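Local coordinates for SusD superfamily protein (PDB 3MCX) that is of unknown function but, as a zinc-binding SusD-family protein of the outer membrane, probably captures glycans at the cell surface for uptake, at residues R33-S36 with Y40-D43; G42-Y47 with N81-L86. All coordinates share one frame; numbering follows the deposited sequence.

Contact 1: residues R33-S36 with Y40-D43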
# COMPACT_ATOMS: atom_id res chain seq x y z
N ARG A 33 1.92 -12.66 10.34
CA ARG A 33 1.89 -13.72 9.33
C ARG A 33 0.58 -13.65 8.54
O ARG A 33 0.58 -13.73 7.32
CB ARG A 33 2.06 -15.10 9.94
CG ARG A 33 2.31 -16.19 8.91
N LEU A 34 -0.54 -13.45 9.22
CA LEU A 34 -1.83 -13.32 8.55
C LEU A 34 -1.84 -12.10 7.63
O LEU A 34 -2.32 -12.15 6.49
CB LEU A 34 -2.95 -13.21 9.60
CG LEU A 34 -4.39 -13.30 9.10
CD1 LEU A 34 -4.65 -14.60 8.31
CD2 LEU A 34 -5.28 -13.32 10.35
N ALA A 35 -1.27 -10.99 8.09
CA ALA A 35 -1.18 -9.78 7.29
C ALA A 35 -0.35 -9.98 6.03
O ALA A 35 -0.62 -9.36 5.01
CB ALA A 35 -0.67 -8.57 8.12
N SER A 36 0.64 -10.87 6.10
CA SER A 36 1.49 -11.12 4.95
C SER A 36 0.86 -12.10 3.97
O SER A 36 1.36 -12.29 2.85
CB SER A 36 2.84 -11.68 5.41
OG SER A 36 2.73 -13.02 5.75
N TYR A 40 -4.61 -10.35 2.05
CA TYR A 40 -4.21 -9.12 2.70
C TYR A 40 -3.01 -8.52 1.93
O TYR A 40 -3.15 -8.23 0.77
CB TYR A 40 -3.96 -9.34 4.20
CG TYR A 40 -4.01 -8.06 5.07
CD1 TYR A 40 -3.84 -6.79 4.53
CD2 TYR A 40 -4.23 -8.15 6.44
CE1 TYR A 40 -3.87 -5.66 5.30
CE2 TYR A 40 -4.25 -7.00 7.24
CZ TYR A 40 -4.06 -5.77 6.64
OH TYR A 40 -4.08 -4.64 7.43
N TYR A 41 -1.84 -8.38 2.56
CA TYR A 41 -0.73 -7.73 1.87
C TYR A 41 -0.00 -8.66 0.88
O TYR A 41 0.78 -8.18 0.06
CB TYR A 41 0.27 -7.18 2.87
CG TYR A 41 -0.07 -5.85 3.48
CD1 TYR A 41 -0.11 -4.71 2.71
CD2 TYR A 41 -0.30 -5.74 4.83
CE1 TYR A 41 -0.36 -3.46 3.27
CE2 TYR A 41 -0.55 -4.49 5.40
CZ TYR A 41 -0.59 -3.36 4.63
OH TYR A 41 -0.82 -2.12 5.21
N GLY A 42 -0.26 -9.97 0.91
CA GLY A 42 0.29 -10.86 -0.10
C GLY A 42 -0.03 -10.43 -1.52
O GLY A 42 0.76 -10.67 -2.44
N ASP A 43 -1.23 -9.87 -1.72
CA ASP A 43 -1.77 -9.64 -3.07
C ASP A 43 -2.75 -8.49 -3.13
O ASP A 43 -2.36 -7.40 -3.58
CB ASP A 43 -2.27 -10.95 -3.70
CG ASP A 43 -2.88 -11.87 -2.68
OD1 ASP A 43 -3.70 -11.38 -1.89
OD2 ASP A 43 -2.58 -13.09 -2.69
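Ala-35 meets Tyr-40 and Tyr-41 in a buried contact between the last part of helix 21-36 and the loop that leads on to helix 44-51. One hydrogen bond holds it together, along with CB and the near ring carbons of two tyrosines (CG, CD2 and CE2 of Tyr-40, CG and CD2 of Tyr-41). The bond runs from Tyr-41 N to Ala-35 O at 2.9 Å; the C=O...N angle of 165° puts the donor almost on the line of the carbonyl, so a C=O near the end of the helix is taken up by the returning loop. The same oxygen is hemmed in by carbon. Tyr-41 CB lies 3.2 Å from Ala-35 O, and the Tyr-41 ring presents its edge to it, while Tyr-40 CB sits 3.4 Å from Ala-35 O.

The Tyr-40 ring leans obliquely against Ala-35, with CD2 3.6 Å from Ala-35 CA and 4.0 Å from Ala-35 CB. It lies there because its CG is anti to the backbone N (chi1 -159°). In Tyr-41, CG stays beside the backbone N (chi1 -82°), which keeps the CD2 edge of the ring near the Ala-35 O that the same N-H bonds. Both hydroxyls bond to helix 115-140, Tyr-40 OH to Ser-132 and Asn-135, Tyr-41 OH to Asn-135. Helix 81-106 adds Val-91 and Val-94 against Tyr-40.

Ser-36 OG reaches back to Arg-33 O, three residues earlier, at 2.8 Å, which gives its buried hydroxyl a partner. Past the tyrosines, Asp-43 stands at the N-cap position of the next helix, but its side chain makes no capping bond; OD2 bonds to His-38 ND1 and OD1 to Ser-39 N. This is a short helix-loop-helix connection, packed against further helices in the helix-rich SusD fold.

Contact 2: residues G42-Y47 with N81-L86; sequences GDNYWY and NLNIVL
Asn-44, Leu-82 and Asn-83 join the first turns of two helices, 44-51 and 81-106, in a small polar helix-to-helix contact of the SusD fold. Asn-44, which has the most surface buried here, points at the other helix, with CG anti to its own carbonyl carbon (chi1 -63°). Its ND2 approaches Leu-82 O at 3.3 Å, but the bond is weak, bent to 123° at the hydrogen. The firmer partner of that nitrogen is Tyr-71 OH, which also bonds to Asn-83 O and so ties both sides together.

The other end of the amide works through water: one molecule donates to Asn-44 OD1 and to Leu-82 O, giving the Leu-82 carbonyl a second donor. A wider pi-type turn at 81-85 shapes the backbone here, with Leu-86 N bonded to Asn-81 O.

Asn-83 crosses Asn-44 at about a right angle, the two amide planes 56° apart, and its OD1 comes within 3.3 Å of Asn-44 ND2. Its own ND2 is held by Lys-66 O, which helps fix which way the amide faces. Beside Asn-44, one face of the Tyr-47 ring covers Asp-43 O, which lies 3.4 Å above the ring plane over its centre. At the hydroxyl of Tyr-47 a second water bridges the helices, donating to Tyr-47 OH at 2.8 Å and to Asn-83 OD1 at 2.7 Å.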
# COMPACT_ATOMS: atom_id res chain seq x y z
N GLY A 42 -0.26 -9.97 0.91
CA GLY A 42 0.29 -10.86 -0.10
C GLY A 42 -0.03 -10.43 -1.52
O GLY A 42 0.76 -10.67 -2.44
N ASP A 43 -1.23 -9.87 -1.72
CA ASP A 43 -1.77 -9.64 -3.07
C ASP A 43 -2.75 -8.49 -3.13
O ASP A 43 -2.36 -7.40 -3.58
CB ASP A 43 -2.27 -10.95 -3.70
CG ASP A 43 -2.88 -11.87 -2.68
OD1 ASP A 43 -3.70 -11.38 -1.89
OD2 ASP A 43 -2.58 -13.09 -2.69
N ASN A 44 -4.00 -8.68 -2.70
CA ASN A 44 -5.01 -7.66 -2.98
C ASN A 44 -4.65 -6.26 -2.48
O ASN A 44 -4.78 -5.30 -3.25
CB ASN A 44 -6.37 -8.10 -2.43
CG ASN A 44 -6.86 -9.34 -3.11
OD1 ASN A 44 -6.36 -10.44 -2.85
ND2 ASN A 44 -7.88 -9.19 -4.00
N TYR A 45 -4.16 -6.13 -1.25
CA TYR A 45 -3.84 -4.80 -0.71
C TYR A 45 -2.47 -4.28 -1.21
O TYR A 45 -2.11 -3.12 -0.94
CB TYR A 45 -3.93 -4.77 0.81
CG TYR A 45 -5.35 -4.89 1.33
CD1 TYR A 45 -5.97 -6.13 1.47
CD2 TYR A 45 -6.07 -3.77 1.68
CE1 TYR A 45 -7.26 -6.23 1.97
CE2 TYR A 45 -7.37 -3.88 2.19
CZ TYR A 45 -7.93 -5.10 2.33
OH TYR A 45 -9.21 -5.21 2.84
N TRP A 46 -1.71 -5.15 -1.86
CA TRP A 46 -0.44 -4.76 -2.46
C TRP A 46 -0.71 -4.09 -3.80
O TRP A 46 -0.32 -2.94 -4.03
CB TRP A 46 0.47 -5.99 -2.56
CG TRP A 46 1.89 -5.72 -2.92
CD1 TRP A 46 2.40 -4.63 -3.54
CD2 TRP A 46 2.98 -6.64 -2.72
NE1 TRP A 46 3.79 -4.80 -3.71
CE2 TRP A 46 4.14 -6.04 -3.22
CE3 TRP A 46 3.09 -7.92 -2.15
CZ2 TRP A 46 5.40 -6.66 -3.16
CZ3 TRP A 46 4.33 -8.54 -2.10
CH2 TRP A 46 5.47 -7.92 -2.61
N TYR A 47 -1.40 -4.78 -4.70
CA TYR A 47 -1.54 -4.27 -6.05
C TYR A 47 -2.78 -3.44 -6.33
O TYR A 47 -2.87 -2.77 -7.37
CB TYR A 47 -1.35 -5.36 -7.10
CG TYR A 47 -2.26 -6.56 -7.01
CD1 TYR A 47 -3.65 -6.43 -7.12
CD2 TYR A 47 -1.76 -7.84 -6.93
CE1 TYR A 47 -4.50 -7.57 -7.05
CE2 TYR A 47 -2.56 -8.96 -6.88
CZ TYR A 47 -3.94 -8.81 -6.93
OH TYR A 47 -4.76 -9.94 -6.88
N ASN A 81 -15.65 -13.23 -4.63
CA ASN A 81 -14.99 -13.82 -3.48
C ASN A 81 -13.52 -13.42 -3.38
O ASN A 81 -13.06 -13.00 -2.33
CB ASN A 81 -15.12 -15.34 -3.51
CG ASN A 81 -14.60 -15.97 -2.24
OD1 ASN A 81 -15.20 -15.80 -1.16
ND2 ASN A 81 -13.48 -16.70 -2.35
N LEU A 82 -12.79 -13.58 -4.48
CA LEU A 82 -11.39 -13.25 -4.49
C LEU A 82 -11.11 -11.79 -4.16
O LEU A 82 -10.15 -11.47 -3.45
CB LEU A 82 -10.77 -13.61 -5.84
CG LEU A 82 -9.26 -13.50 -5.94
CD1 LEU A 82 -8.58 -14.70 -5.27
CD2 LEU A 82 -8.79 -13.38 -7.41
N ASN A 83 -11.95 -10.90 -4.68
CA ASN A 83 -11.62 -9.49 -4.66
C ASN A 83 -12.37 -8.64 -3.67
O ASN A 83 -11.98 -7.50 -3.43
CB ASN A 83 -11.81 -8.95 -6.07
CG ASN A 83 -10.87 -9.62 -7.05
OD1 ASN A 83 -9.69 -9.74 -6.75
ND2 ASN A 83 -11.37 -10.04 -8.21
N ILE A 84 -13.43 -9.17 -3.10
CA ILE A 84 -14.26 -8.43 -2.14
C ILE A 84 -14.45 -9.20 -0.84
O ILE A 84 -14.08 -8.69 0.23
CB ILE A 84 -15.61 -8.06 -2.77
CG1 ILE A 84 -15.45 -7.09 -3.96
CG2 ILE A 84 -16.59 -7.47 -1.73
CD1 ILE A 84 -14.86 -5.71 -3.61
N VAL A 85 -14.97 -10.41 -0.91
CA VAL A 85 -15.25 -11.16 0.32
C VAL A 85 -13.95 -11.46 1.07
O VAL A 85 -13.84 -11.21 2.27
CB VAL A 85 -16.00 -12.46 0.03
CG1 VAL A 85 -16.30 -13.25 1.30
CG2 VAL A 85 -17.34 -12.18 -0.68
N LEU A 86 -12.96 -12.03 0.39
CA LEU A 86 -11.73 -12.41 1.08
C LEU A 86 -10.96 -11.19 1.63
O LEU A 86 -10.54 -11.22 2.79
CB LEU A 86 -10.86 -13.29 0.15
CG LEU A 86 -11.31 -14.74 0.05
CD1 LEU A 86 -10.49 -15.44 -1.02
CD2 LEU A 86 -11.20 -15.47 1.42
O HOH W 1 -7.99 -12.64 -2.20
O HOH W 2 -7.24 -9.19 -7.84

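Overall arrangement
Both contacts are buried, lie on the same side of the chain's centre with their own centres about 9 Å apart, and share Gly-42 and Asp-43. Contact 1 is local, joining the end of helix 21-36 to the loop just after it; contact 2 links segments 34 residues apart and brings in the start of helix 81-106. Their chemistry differs accordingly: a direct backbone bond with aromatic packing in the first, asparagine amides and bridging waters in the second, which buries less surface. Tyr-40 O and Tyr-45 N, 3.1 Å apart and probably hydrogen-bonded, connect them, and the rings of these tyrosines also meet.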